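Local coordinates for protein branched-chain-amino-acid aminotransferase (Pseudomonas sp. UW4, PDB 6JIF) that catalyses the pyridoxal-5'-phosphate-dependent transfer of amino groups between branched-chain amino acids and 2-oxo acids, at residues S44-G49 with P163-S168; A143-P148 with F170-G175; D252-T257 with G281-E286; D292-F297 with H320-H325. All coordinates share one frame; numbering follows the deposited sequence.

Contact 1. Residues S44-G49 with P163-S168; sequences SYFRNG and PEFIFS
E164, one residue past the carbonyl that a water joins to N48 N, reaches out to R47. Its CG stands anti to the carbonyl carbon (chi1 -59°), and the extended chain carries OE1 to the edge of the guanidinium, 3.7 Å from R47 NE. This salt bridge is long, and the carboxylate and guanidinium planes are 68° apart. F165 pairs with F46 through two backbone bonds: F165 N gives to a lone pair of F46 O, in the carbonyl plane, and F46 N gives to F165 O at 2.8 Å. Their side chains point the same way, F46 CD1 lying at the edge of the F165 ring, 4.0 Å from F165 CD1; P113 packs on both. These strands are antiparallel neighbours in the large antiparallel sheet of this class IV aminotransferase, 41-47 lying between 50-57 and 164-174. On the face shared with Y45, I166 lays CG1 obliquely against the phenol ring, 3.6 Å from Y45 CE2. F167 exchanges backbone bonds with S44: F167 N to S44 O is nearly straight (173°), the return bond from S44 N to F167 O more bent. The F167 ring leads away from S44 and its side chain touches W51, while S44 OG bonds D52.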
loop_
_atom_site.group_PDB
_atom_site.type_symbol
_atom_site.label_atom_id
_atom_site.label_comp_id
_atom_site.label_asym_id
_atom_site.label_seq_id
_atom_site.Cartn_x
_atom_site.Cartn_y
_atom_site.Cartn_z
ATOM N N SER B 44 7.249 -5.414 -20.427
ATOM C CA SER B 44 8.700 -5.542 -20.370
ATOM C C SER B 44 9.100 -6.134 -19.021
ATOM O O SER B 44 8.583 -5.724 -17.988
ATOM C CB SER B 44 9.353 -4.165 -20.617
ATOM O OG SER B 44 10.769 -4.208 -20.377
ATOM N N TYR B 45 10.028 -7.098 -19.012
ATOM C CA TYR B 45 10.449 -7.745 -17.764
ATOM C C TYR B 45 11.819 -7.257 -17.310
ATOM O O TYR B 45 12.723 -7.080 -18.122
ATOM C CB TYR B 45 10.513 -9.271 -17.930
ATOM C CG TYR B 45 9.169 -9.928 -18.134
ATOM C CD1 TYR B 45 8.632 -10.078 -19.407
ATOM C CD2 TYR B 45 8.464 -10.428 -17.062
ATOM C CE1 TYR B 45 7.397 -10.694 -19.589
ATOM C CE2 TYR B 45 7.240 -11.046 -17.225
ATOM C CZ TYR B 45 6.701 -11.171 -18.486
ATOM O OH TYR B 45 5.464 -11.798 -18.648
ATOM N N PHE B 46 11.993 -7.064 -16.006
ATOM C CA PHE B 46 13.323 -6.814 -15.463
ATOM C C PHE B 46 13.793 -8.102 -14.805
ATOM O O PHE B 46 13.142 -8.603 -13.872
ATOM C CB PHE B 46 13.297 -5.634 -14.504
ATOM C CG PHE B 46 14.666 -5.211 -13.989
ATOM C CD1 PHE B 46 15.261 -5.863 -12.877
ATOM C CD2 PHE B 46 15.313 -4.124 -14.537
ATOM C CE1 PHE B 46 16.503 -5.463 -12.378
ATOM C CE2 PHE B 46 16.552 -3.720 -14.036
ATOM C CZ PHE B 46 17.144 -4.391 -12.946
ATOM N N ARG B 47 14.914 -8.635 -15.310
ATOM C CA ARG B 47 15.551 -9.847 -14.815
ATOM C C ARG B 47 17.055 -9.691 -14.929
ATOM O O ARG B 47 17.546 -9.081 -15.885
ATOM C CB ARG B 47 15.167 -11.100 -15.612
ATOM C CG ARG B 47 13.701 -11.449 -15.612
ATOM C CD ARG B 47 13.475 -12.688 -16.463
ATOM N NE ARG B 47 12.124 -13.206 -16.302
ATOM C CZ ARG B 47 11.231 -13.296 -17.282
ATOM N NH1 ARG B 47 11.563 -12.913 -18.515
ATOM N NH2 ARG B 47 10.018 -13.781 -17.024
ATOM N N ASN B 48 17.778 -10.253 -13.959
ATOM C CA ASN B 48 19.238 -10.301 -14.030
ATOM C C ASN B 48 19.836 -8.917 -14.277
ATOM O O ASN B 48 20.730 -8.745 -15.116
ATOM C CB ASN B 48 19.674 -11.283 -15.115
ATOM C CG ASN B 48 19.024 -12.651 -14.958
ATOM O OD1 ASN B 48 19.188 -13.321 -13.931
ATOM N ND2 ASN B 48 18.278 -13.071 -15.974
ATOM N N GLY B 49 19.284 -7.907 -13.598
ATOM C CA GLY B 49 19.836 -6.568 -13.630
ATOM C C GLY B 49 19.481 -5.727 -14.835
ATOM O O GLY B 49 20.078 -4.661 -15.013
ATOM N N PRO B 163 12.637 -10.327 -6.798
ATOM C CA PRO B 163 13.701 -10.746 -7.720
ATOM C C PRO B 163 13.449 -10.380 -9.176
ATOM O O PRO B 163 14.423 -10.406 -9.950
ATOM C CB PRO B 163 13.715 -12.277 -7.568
ATOM C CG PRO B 163 12.236 -12.594 -7.375
ATOM C CD PRO B 163 11.797 -11.474 -6.427
ATOM N N GLU B 164 12.195 -10.145 -9.593
ATOM C CA GLU B 164 11.886 -9.768 -10.975
ATOM C C GLU B 164 10.853 -8.653 -10.945
ATOM O O GLU B 164 10.146 -8.467 -9.944
ATOM C CB GLU B 164 11.290 -10.926 -11.818
ATOM C CG GLU B 164 12.123 -12.156 -11.966
ATOM C CD GLU B 164 11.295 -13.347 -12.461
ATOM O OE1 GLU B 164 10.253 -13.143 -13.123
ATOM O OE2 GLU B 164 11.688 -14.497 -12.172
ATOM N N PHE B 165 10.744 -7.905 -12.045
ATOM C CA PHE B 165 9.739 -6.849 -12.108
ATOM C C PHE B 165 9.094 -6.816 -13.502
ATOM O O PHE B 165 9.672 -7.257 -14.475
ATOM C CB PHE B 165 10.319 -5.449 -11.743
ATOM C CG PHE B 165 10.984 -5.387 -10.401
ATOM C CD1 PHE B 165 12.294 -5.790 -10.267
ATOM C CD2 PHE B 165 10.288 -4.897 -9.303
ATOM C CE1 PHE B 165 12.912 -5.774 -9.016
ATOM C CE2 PHE B 165 10.894 -4.872 -8.048
ATOM C CZ PHE B 165 12.202 -5.287 -7.925
ATOM N N ILE B 166 7.877 -6.287 -13.572
ATOM C CA ILE B 166 7.175 -6.047 -14.827
ATOM C C ILE B 166 6.933 -4.549 -14.962
ATOM O O ILE B 166 6.464 -3.897 -14.025
ATOM C CB ILE B 166 5.847 -6.831 -14.900
ATOM C CG1 ILE B 166 6.149 -8.284 -15.234
ATOM C CG2 ILE B 166 4.871 -6.207 -15.941
ATOM C CD1 ILE B 166 4.941 -9.194 -15.112
ATOM N N PHE B 167 7.238 -3.998 -16.148
ATOM C CA PHE B 167 6.849 -2.639 -16.535
ATOM C C PHE B 167 5.841 -2.798 -17.673
ATOM O O PHE B 167 6.116 -3.482 -18.649
ATOM C CB PHE B 167 8.079 -1.831 -16.978
ATOM C CG PHE B 167 7.723 -0.526 -17.615
ATOM C CD1 PHE B 167 6.765 0.294 -17.028
ATOM C CD2 PHE B 167 8.314 -0.141 -18.807
ATOM C CE1 PHE B 167 6.397 1.512 -17.628
ATOM C CE2 PHE B 167 7.973 1.079 -19.425
ATOM C CZ PHE B 167 7.045 1.908 -18.849
ATOM N N SER B 168 4.630 -2.299 -17.490
ATOM C CA SER B 168 3.638 -2.487 -18.531
ATOM C C SER B 168 2.865 -1.177 -18.717
ATOM O O SER B 168 2.826 -0.312 -17.844
ATOM C CB SER B 168 2.732 -3.687 -18.163
ATOM O OG SER B 168 1.665 -3.925 -19.063
HETATM O O HOH W 1 16.475 -11.523 -11.602
#

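Contact 2. Residues A143-P148 with F170-G175; sequences ALYLRP and FCIPVG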
loop_
_atom_site.group_PDB
_atom_site.type_symbol
_atom_site.label_atom_id
_atom_site.label_comp_id
_atom_site.label_asym_id
_atom_site.label_seq_id
_atom_site.Cartn_x
_atom_site.Cartn_y
_atom_site.Cartn_z
ATOM N N ALA B 143 -10.116 11.509 -24.910
ATOM C CA ALA B 143 -8.658 11.349 -24.936
ATOM C C ALA B 143 -8.342 9.869 -24.861
ATOM O O ALA B 143 -9.189 9.053 -24.518
ATOM C CB ALA B 143 -7.993 12.094 -23.780
ATOM N N LEU B 144 -7.096 9.528 -25.127
ATOM C CA LEU B 144 -6.615 8.173 -24.879
ATOM C C LEU B 144 -5.763 8.180 -23.603
ATOM O O LEU B 144 -4.701 8.825 -23.546
ATOM C CB LEU B 144 -5.822 7.667 -26.082
ATOM C CG LEU B 144 -5.354 6.213 -25.917
ATOM C CD1 LEU B 144 -6.575 5.276 -26.060
ATOM C CD2 LEU B 144 -4.317 5.891 -26.990
ATOM N N TYR B 145 -6.217 7.488 -22.572
ATOM C CA TYR B 145 -5.504 7.471 -21.310
ATOM C C TYR B 145 -4.535 6.312 -21.316
ATOM O O TYR B 145 -4.886 5.217 -21.750
ATOM C CB TYR B 145 -6.488 7.323 -20.164
ATOM C CG TYR B 145 -5.903 7.315 -18.771
ATOM C CD1 TYR B 145 -5.599 8.493 -18.121
ATOM C CD2 TYR B 145 -5.714 6.123 -18.102
ATOM C CE1 TYR B 145 -5.085 8.475 -16.812
ATOM C CE2 TYR B 145 -5.193 6.081 -16.834
ATOM C CZ TYR B 145 -4.893 7.250 -16.186
ATOM O OH TYR B 145 -4.410 7.189 -14.875
ATOM N N LEU B 146 -3.309 6.579 -20.883
ATOM C CA LEU B 146 -2.275 5.569 -20.725
ATOM C C LEU B 146 -2.006 5.369 -19.243
ATOM O O LEU B 146 -1.802 6.358 -18.524
ATOM C CB LEU B 146 -0.982 6.007 -21.397
ATOM C CG LEU B 146 -0.810 5.623 -22.855
ATOM C CD1 LEU B 146 -1.927 6.261 -23.620
ATOM C CD2 LEU B 146 0.599 6.147 -23.347
ATOM N N ARG B 147 -1.922 4.085 -18.830
ATOM C CA ARG B 147 -1.620 3.614 -17.488
ATOM C C ARG B 147 -0.324 2.786 -17.502
ATOM O O ARG B 147 -0.362 1.547 -17.691
ATOM C CB ARG B 147 -2.804 2.804 -16.935
ATOM C CG ARG B 147 -2.551 2.092 -15.589
ATOM C CD ARG B 147 -2.099 3.053 -14.502
ATOM N NE ARG B 147 -3.126 4.069 -14.233
ATOM C CZ ARG B 147 -4.087 3.986 -13.295
ATOM N NH1 ARG B 147 -4.206 2.933 -12.515
ATOM N NH2 ARG B 147 -4.965 4.982 -13.147
ATOM N N PRO B 148 0.840 3.422 -17.363
ATOM C CA PRO B 148 2.070 2.656 -17.079
ATOM C C PRO B 148 2.106 2.262 -15.618
ATOM O O PRO B 148 1.566 2.957 -14.760
ATOM C CB PRO B 148 3.224 3.628 -17.374
ATOM C CG PRO B 148 2.563 4.840 -18.114
ATOM C CD PRO B 148 1.113 4.848 -17.625
ATOM N N PHE B 170 -0.955 -0.078 -20.399
ATOM C CA PHE B 170 -2.139 -0.265 -21.231
ATOM C C PHE B 170 -2.823 1.086 -21.420
ATOM O O PHE B 170 -2.471 2.075 -20.784
ATOM C CB PHE B 170 -3.098 -1.334 -20.655
ATOM C CG PHE B 170 -3.692 -1.021 -19.321
ATOM C CD1 PHE B 170 -4.876 -0.279 -19.227
ATOM C CD2 PHE B 170 -3.142 -1.559 -18.147
ATOM C CE1 PHE B 170 -5.472 -0.006 -17.998
ATOM C CE2 PHE B 170 -3.754 -1.255 -16.913
ATOM C CZ PHE B 170 -4.913 -0.471 -16.850
ATOM N N CYS B 171 -3.758 1.148 -22.365
ATOM C CA CYS B 171 -4.483 2.388 -22.615
ATOM C C CYS B 171 -5.981 2.110 -22.674
ATOM O O CYS B 171 -6.434 0.968 -22.838
ATOM C CB CYS B 171 -3.988 3.087 -23.907
ATOM S SG CYS B 171 -4.356 2.270 -25.455
ATOM N N ILE B 172 -6.748 3.172 -22.504
ATOM C CA ILE B 172 -8.225 3.110 -22.597
ATOM C C ILE B 172 -8.732 4.423 -23.168
ATOM O O ILE B 172 -8.180 5.478 -22.844
ATOM C CB ILE B 172 -8.899 2.855 -21.227
ATOM C CG1 ILE B 172 -8.427 3.879 -20.184
ATOM C CG2 ILE B 172 -8.633 1.463 -20.727
ATOM C CD1 ILE B 172 -9.349 3.882 -19.001
ATOM N N PRO B 173 -9.771 4.411 -24.018
ATOM C CA PRO B 173 -10.394 5.670 -24.418
ATOM C C PRO B 173 -11.192 6.215 -23.239
ATOM O O PRO B 173 -11.806 5.456 -22.481
ATOM C CB PRO B 173 -11.308 5.241 -25.566
ATOM C CG PRO B 173 -11.730 3.847 -25.161
ATOM C CD PRO B 173 -10.463 3.239 -24.585
ATOM N N VAL B 174 -11.124 7.534 -23.025
ATOM C CA VAL B 174 -11.814 8.150 -21.893
ATOM C C VAL B 174 -12.512 9.408 -22.391
ATOM O O VAL B 174 -12.177 9.964 -23.450
ATOM C CB VAL B 174 -10.851 8.464 -20.713
ATOM C CG1 VAL B 174 -10.197 7.163 -20.166
ATOM C CG2 VAL B 174 -9.769 9.479 -21.153
ATOM N N GLY B 175 -13.569 9.780 -21.685
ATOM C CA GLY B 175 -14.249 11.016 -21.991
ATOM C C GLY B 175 -14.123 11.953 -20.824
ATOM O O GLY B 175 -13.117 11.955 -20.116
#
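The beta hairpin of strands 143-153 and 164-174 supplies this buried contact, in which A143, Y145 and R147 form antiparallel hydrogen-bonded pairs with V174, I172 and F170. Six backbone bonds join them, the one from R147 N to F170 O (2.9 Å) being almost straight. On the face with L144 and L146, C171 is gripped by leucine methyls: L144 CD1 lies 3.8 Å from C171 SG, and L146 CD1 meets C171 CB. Cutting L144 back to an alanine would probably leave a gap beside the C171 sulfur and strip cover from the backbone at I172. On the other face Y145 CB packs 3.7 Å from V174 CG1 and also touches I172 CG1; I157 of the second subunit covers Y145 and I172. F170 has its CG between the backbone N and carbonyl carbon (chi1 63°), which brings its ring alongside R147, whose CB sits over one face of it, 4.0 Å from the F170 centroid. The R147 chain then bends twice and returns along its own strand, and R147 NH2 gives a bond of 2.9 Å to Y145 OH, lying in the guanidinium plane. R147 NH1 bonds Y73 OH of the second subunit. Aliphatic packing on F170 and phenol oxygens from both subunits thus fix the rotation of a buried guanidinium.

Contact 3. Residues D252-T257 with G281-E286; sequences DNKFVT and GMEVVE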
loop_
_atom_site.group_PDB
_atom_site.type_symbol
_atom_site.label_atom_id
_atom_site.label_comp_id
_atom_site.label_asym_id
_atom_site.label_seq_id
_atom_site.Cartn_x
_atom_site.Cartn_y
_atom_site.Cartn_z
ATOM N N ASP B 252 -7.280 38.262 -3.811
ATOM C CA ASP B 252 -6.397 39.014 -4.693
ATOM C C ASP B 252 -5.808 38.155 -5.790
ATOM O O ASP B 252 -4.697 38.433 -6.251
ATOM C CB ASP B 252 -5.280 39.728 -3.931
ATOM C CG ASP B 252 -4.574 38.860 -2.936
ATOM O OD1 ASP B 252 -4.824 37.639 -2.859
ATOM O OD2 ASP B 252 -3.751 39.440 -2.194
ATOM N N ASN B 253 -6.509 37.079 -6.162
ATOM C CA ASN B 253 -6.286 36.352 -7.399
ATOM C C ASN B 253 -4.980 35.570 -7.420
ATOM O O ASN B 253 -4.450 35.302 -8.490
ATOM C CB ASN B 253 -6.324 37.297 -8.587
ATOM C CG ASN B 253 -7.696 37.878 -8.780
ATOM O OD1 ASN B 253 -8.632 37.143 -9.067
ATOM N ND2 ASN B 253 -7.828 39.193 -8.598
ATOM N N LYS B 254 -4.518 35.095 -6.284
ATOM C CA LYS B 254 -3.346 34.223 -6.269
ATOM C C LYS B 254 -3.801 32.782 -6.339
ATOM O O LYS B 254 -4.805 32.417 -5.709
ATOM C CB LYS B 254 -2.526 34.437 -4.991
ATOM C CG LYS B 254 -2.065 35.864 -4.834
ATOM C CD LYS B 254 -1.157 36.026 -3.649
ATOM C CE LYS B 254 -0.784 37.514 -3.490
ATOM N NZ LYS B 254 -0.170 37.725 -2.166
ATOM N N PHE B 255 -3.030 31.952 -7.070
ATOM C CA PHE B 255 -3.281 30.515 -7.176
ATOM C C PHE B 255 -2.506 29.860 -6.043
ATOM O O PHE B 255 -1.274 29.968 -6.002
ATOM C CB PHE B 255 -2.835 30.015 -8.544
ATOM C CG PHE B 255 -2.994 28.523 -8.775
ATOM C CD1 PHE B 255 -2.030 27.620 -8.279
ATOM C CD2 PHE B 255 -4.072 28.017 -9.507
ATOM C CE1 PHE B 255 -2.148 26.241 -8.526
ATOM C CE2 PHE B 255 -4.211 26.657 -9.751
ATOM C CZ PHE B 255 -3.232 25.754 -9.266
ATOM N N VAL B 256 -3.216 29.267 -5.070
ATOM C CA VAL B 256 -2.567 28.735 -3.858
ATOM C C VAL B 256 -2.715 27.221 -3.831
ATOM O O VAL B 256 -3.810 26.685 -3.995
ATOM C CB VAL B 256 -3.156 29.381 -2.597
ATOM C CG1 VAL B 256 -2.452 28.884 -1.378
ATOM C CG2 VAL B 256 -3.029 30.899 -2.712
ATOM N N THR B 257 -1.608 26.520 -3.592
ATOM C CA THR B 257 -1.728 25.065 -3.505
ATOM C C THR B 257 -0.826 24.524 -2.386
ATOM O O THR B 257 0.230 25.110 -2.084
ATOM C CB THR B 257 -1.430 24.449 -4.899
ATOM O OG1 THR B 257 -1.778 23.058 -4.903
ATOM C CG2 THR B 257 0.054 24.630 -5.278
ATOM N N GLY B 281 -0.557 35.566 -16.282
ATOM C CA GLY B 281 -0.181 36.715 -15.481
ATOM C C GLY B 281 -0.576 36.599 -14.029
ATOM O O GLY B 281 -0.858 37.615 -13.392
ATOM N N MET B 282 -0.580 35.383 -13.482
ATOM C CA MET B 282 -0.999 35.151 -12.098
ATOM C C MET B 282 0.179 34.880 -11.152
ATOM O O MET B 282 1.231 34.373 -11.558
ATOM C CB MET B 282 -1.980 33.979 -12.015
ATOM C CG MET B 282 -3.277 34.245 -12.765
ATOM S SD MET B 282 -4.281 32.738 -12.769
ATOM C CE MET B 282 -4.769 32.733 -11.062
ATOM N N GLU B 283 -0.015 35.222 -9.871
ATOM C CA GLU B 283 0.909 34.859 -8.785
ATOM C C GLU B 283 0.550 33.480 -8.246
ATOM O O GLU B 283 -0.632 33.134 -8.158
ATOM C CB GLU B 283 0.853 35.891 -7.652
ATOM C CG GLU B 283 1.914 36.964 -7.718
ATOM C CD GLU B 283 1.416 38.342 -7.337
ATOM O OE1 GLU B 283 0.240 38.473 -6.895
ATOM O OE2 GLU B 283 2.198 39.312 -7.496
ATOM N N VAL B 284 1.572 32.689 -7.907
ATOM C CA VAL B 284 1.384 31.366 -7.319
ATOM C C VAL B 284 1.980 31.356 -5.930
ATOM O O VAL B 284 3.055 31.920 -5.716
ATOM C CB VAL B 284 2.028 30.278 -8.198
ATOM C CG1 VAL B 284 2.042 28.932 -7.415
ATOM C CG2 VAL B 284 1.201 30.139 -9.413
ATOM N N VAL B 285 1.259 30.761 -4.982
ATOM C CA VAL B 285 1.769 30.463 -3.642
ATOM C C VAL B 285 1.697 28.958 -3.401
ATOM O O VAL B 285 0.621 28.359 -3.498
ATOM C CB VAL B 285 0.963 31.200 -2.561
ATOM C CG1 VAL B 285 1.528 30.845 -1.211
ATOM C CG2 VAL B 285 0.955 32.725 -2.806
ATOM N N GLU B 286 2.836 28.350 -3.052
ATOM C CA GLU B 286 2.885 26.969 -2.595
ATOM C C GLU B 286 3.191 26.975 -1.107
ATOM O O GLU B 286 4.275 27.381 -0.691
ATOM C CB GLU B 286 3.915 26.164 -3.366
ATOM C CG GLU B 286 3.612 26.087 -4.837
ATOM C CD GLU B 286 4.670 25.265 -5.534
ATOM O OE1 GLU B 286 4.854 24.085 -5.124
ATOM O OE2 GLU B 286 5.338 25.803 -6.441
HETATM O O HOH W 2 -2.565 36.603 -9.478
#
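K254 stretches its fully extended chain across E283, with K254 CE 3.7 Å from E283 OE1, while K254 CD rests on V285 CG2. The ammonium stops short of E283 OE1, at 4.8 Å from NZ, and makes a long salt bridge to D252 OD2 (4.0 Å). With K254 cut back to an alanine, the D252 and E283 carboxylates would probably lose the ammonium as a nearby positive charge, and V285 CG2 its cover from the lysine chain. F255 has CG anti to the backbone N (chi1 178°), sending its ring toward L272 and I273 of helix 267-278; its CB stays behind, 4.1 Å from V284 CG2. The M282 chain bends at its last torsion (chi3 72°), bringing CE to 3.6 Å from N253 O and also near F255 CB. V256 and V285 point the same way, V256 CG2 against V285 CB. T257 CG2 lies alongside E286 CG at 3.9 Å, while its OG1 bonds F246 O. Backbone bonds F255 N to E283 O, V285 N to F255 O and T257 N to V285 O join the strands in parallel. Helix 267-278 makes the crossover of this beta-alpha-beta unit, and I267 and T268 at its start line the pyridoxal-5'-phosphate pocket.

Contact 4. Residues D292-F297 with H320-H325; sequences DKLSDF and HLHVFH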
loop_
_atom_site.group_PDB
_atom_site.type_symbol
_atom_site.label_atom_id
_atom_site.label_comp_id
_atom_site.label_asym_id
_atom_site.label_seq_id
_atom_site.Cartn_x
_atom_site.Cartn_y
_atom_site.Cartn_z
ATOM N N ASP B 292 -9.065 26.045 8.839
ATOM C CA ASP B 292 -9.838 27.061 9.549
ATOM C C ASP B 292 -9.837 28.412 8.804
ATOM O O ASP B 292 -10.448 29.373 9.286
ATOM C CB ASP B 292 -9.309 27.244 10.985
ATOM C CG ASP B 292 -7.771 27.568 11.043
ATOM O OD1 ASP B 292 -6.939 26.663 10.659
ATOM O OD2 ASP B 292 -7.408 28.700 11.523
ATOM N N LYS B 293 -9.272 28.491 7.616
ATOM C CA LYS B 293 -9.221 29.749 6.855
ATOM C C LYS B 293 -9.752 29.589 5.447
ATOM O O LYS B 293 -9.216 30.198 4.511
ATOM C CB LYS B 293 -7.791 30.316 6.844
ATOM C CG LYS B 293 -7.285 30.716 8.260
ATOM C CD LYS B 293 -8.088 31.815 8.897
ATOM C CE LYS B 293 -8.025 33.140 8.185
ATOM N NZ LYS B 293 -6.673 33.709 8.158
ATOM N N LEU B 294 -10.826 28.777 5.251
ATOM C CA LEU B 294 -11.347 28.619 3.889
ATOM C C LEU B 294 -11.840 29.939 3.320
ATOM O O LEU B 294 -11.869 30.107 2.100
ATOM C CB LEU B 294 -12.493 27.598 3.860
ATOM C CG LEU B 294 -11.994 26.206 4.267
ATOM C CD1 LEU B 294 -13.118 25.206 4.043
ATOM C CD2 LEU B 294 -10.848 25.844 3.425
ATOM N N SER B 295 -12.201 30.883 4.184
ATOM C CA SER B 295 -12.627 32.187 3.715
ATOM C C SER B 295 -11.549 32.944 2.942
ATOM O O SER B 295 -11.873 33.941 2.279
ATOM C CB SER B 295 -13.108 32.978 4.906
ATOM O OG SER B 295 -14.420 32.517 5.200
ATOM N N ASP B 296 -10.290 32.483 2.967
ATOM C CA ASP B 296 -9.251 33.083 2.132
ATOM C C ASP B 296 -9.538 32.995 0.631
ATOM O O ASP B 296 -8.941 33.767 -0.133
ATOM C CB ASP B 296 -7.909 32.356 2.286
ATOM C CG ASP B 296 -7.276 32.505 3.659
ATOM O OD1 ASP B 296 -7.773 33.275 4.507
ATOM O OD2 ASP B 296 -6.255 31.807 3.858
ATOM N N PHE B 297 -10.357 32.041 0.174
ATOM C CA PHE B 297 -10.464 31.722 -1.253
ATOM C C PHE B 297 -11.817 32.153 -1.781
ATOM O O PHE B 297 -12.832 31.875 -1.144
ATOM C CB PHE B 297 -10.269 30.218 -1.459
ATOM C CG PHE B 297 -8.954 29.746 -0.930
ATOM C CD1 PHE B 297 -7.777 30.286 -1.423
ATOM C CD2 PHE B 297 -8.902 28.829 0.123
ATOM C CE1 PHE B 297 -6.534 29.910 -0.919
ATOM C CE2 PHE B 297 -7.672 28.416 0.636
ATOM C CZ PHE B 297 -6.476 28.982 0.116
ATOM N N HIS B 320 -20.453 21.574 8.707
ATOM C CA HIS B 320 -20.946 22.794 8.097
ATOM C C HIS B 320 -20.318 22.887 6.720
ATOM O O HIS B 320 -19.131 22.628 6.580
ATOM C CB HIS B 320 -20.602 24.034 8.918
ATOM C CG HIS B 320 -21.299 24.065 10.237
ATOM N ND1 HIS B 320 -20.819 23.399 11.342
ATOM C CD2 HIS B 320 -22.461 24.643 10.617
ATOM C CE1 HIS B 320 -21.648 23.586 12.356
ATOM N NE2 HIS B 320 -22.653 24.334 11.940
ATOM N N LEU B 321 -21.120 23.253 5.723
ATOM C CA LEU B 321 -20.683 23.330 4.339
ATOM C C LEU B 321 -20.158 24.736 4.090
ATOM O O LEU B 321 -20.898 25.712 4.253
ATOM C CB LEU B 321 -21.867 23.022 3.409
ATOM C CG LEU B 321 -21.408 22.941 1.951
ATOM C CD1 LEU B 321 -20.580 21.624 1.620
ATOM C CD2 LEU B 321 -22.615 23.091 1.044
ATOM N N HIS B 322 -18.892 24.859 3.759
ATOM C CA HIS B 322 -18.315 26.137 3.356
ATOM C C HIS B 322 -18.374 26.232 1.842
ATOM O O HIS B 322 -17.654 25.501 1.157
ATOM C CB HIS B 322 -16.852 26.304 3.809
ATOM C CG HIS B 322 -16.292 27.666 3.489
ATOM N ND1 HIS B 322 -16.276 28.694 4.413
ATOM C CD2 HIS B 322 -15.790 28.188 2.339
ATOM C CE1 HIS B 322 -15.808 29.791 3.838
ATOM N NE2 HIS B 322 -15.498 29.509 2.586
ATOM N N VAL B 323 -19.118 27.208 1.322
ATOM C CA VAL B 323 -19.196 27.431 -0.128
ATOM C C VAL B 323 -18.321 28.618 -0.505
ATOM O O VAL B 323 -18.524 29.714 0.027
ATOM C CB VAL B 323 -20.658 27.664 -0.562
ATOM C CG1 VAL B 323 -20.727 28.074 -2.047
ATOM C CG2 VAL B 323 -21.411 26.398 -0.358
ATOM N N PHE B 324 -17.407 28.440 -1.492
ATOM C CA PHE B 324 -16.441 29.500 -1.834
ATOM C C PHE B 324 -17.094 30.550 -2.728
ATOM O O PHE B 324 -17.004 31.771 -2.480
ATOM C CB PHE B 324 -15.183 28.924 -2.529
ATOM C CG PHE B 324 -14.400 27.927 -1.663
ATOM C CD1 PHE B 324 -13.456 28.369 -0.766
ATOM C CD2 PHE B 324 -14.667 26.572 -1.755
ATOM C CE1 PHE B 324 -12.776 27.473 0.039
ATOM C CE2 PHE B 324 -14.005 25.647 -0.992
ATOM C CZ PHE B 324 -13.054 26.087 -0.075
ATOM N N HIS B 325 -17.644 30.084 -3.848
ATOM C CA HIS B 325 -18.219 30.927 -4.888
ATOM C C HIS B 325 -19.685 30.623 -5.116
ATOM O O HIS B 325 -20.509 31.529 -5.067
ATOM C CB HIS B 325 -17.427 30.704 -6.201
ATOM C CG HIS B 325 -18.004 31.417 -7.393
ATOM N ND1 HIS B 325 -17.893 32.783 -7.564
ATOM C CD2 HIS B 325 -18.660 30.956 -8.487
ATOM C CE1 HIS B 325 -18.476 33.138 -8.701
ATOM N NE2 HIS B 325 -18.946 32.046 -9.281
HETATM O O HOH W 3 -14.814 31.545 0.872
#
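L294 lies in a 3-10 turn, closed here by the bond from F297 N back to L294 O, that runs beside H322 and F324, the closest CA atoms being those of F297 and F324 at 6.4 Å. H322 points its imidazole at the turn, CG anti to the backbone N (chi1 -175°). L294 CB sits squarely over the centre of that ring, 3.7 Å from the H322 centroid, a CH-pi contact only 9° off the normal. The leucine and histidine slide past each other in opposite directions, leaving L294 CD1 against H322 CB. At the imidazole edge S295 OG approaches H322 CE1 at 3.3 Å. A water in the ring plane lies 2.7 Å from H322 NE2 and donates to F297 O, tying the ring to the end of the turn. Strand 320-323 pairs antiparallel with strand 308-317 of the mixed sheet, and the turn leads into 297-304, another antiparallel neighbour of 308-317; I315 of that shared strand touches both L294 and F324. F324 completes the packing: its edge faces the carbonyls of L294 and F297, with F324 CE1 3.5 Å from L294 O. F324 CD1 touches F297 CB at 3.7 Å, and F324 CE1 also meets the edge of the F297 ring. H322 CD2 lies over one face of the F324 ring, toward the rim, while D296 CB is centred over a face of the F297 ring.

Contacts 1 and 2 share strand 164-174, so strands 41-47, 164-174 and 143-153 run side by side; their centres are 23 Å apart and they touch where F167 CE1 packs 3.8 Å from P148 CB. Contacts 3 and 4 both reach the mixed sheet across the chain's centre, 17 Å between centres, and meet through V256 CB and F297 CE1 at 3.8 Å. Contacts 2 and 3 do not touch, their nearest atoms about 19 Å apart, yet both approach the cofactor: the side chain of Y145 is about 7 Å and that of T257 about 9 Å from pyridoxal-5'-phosphate. Contacts 1 and 4 lie farthest apart, 48 Å between centres.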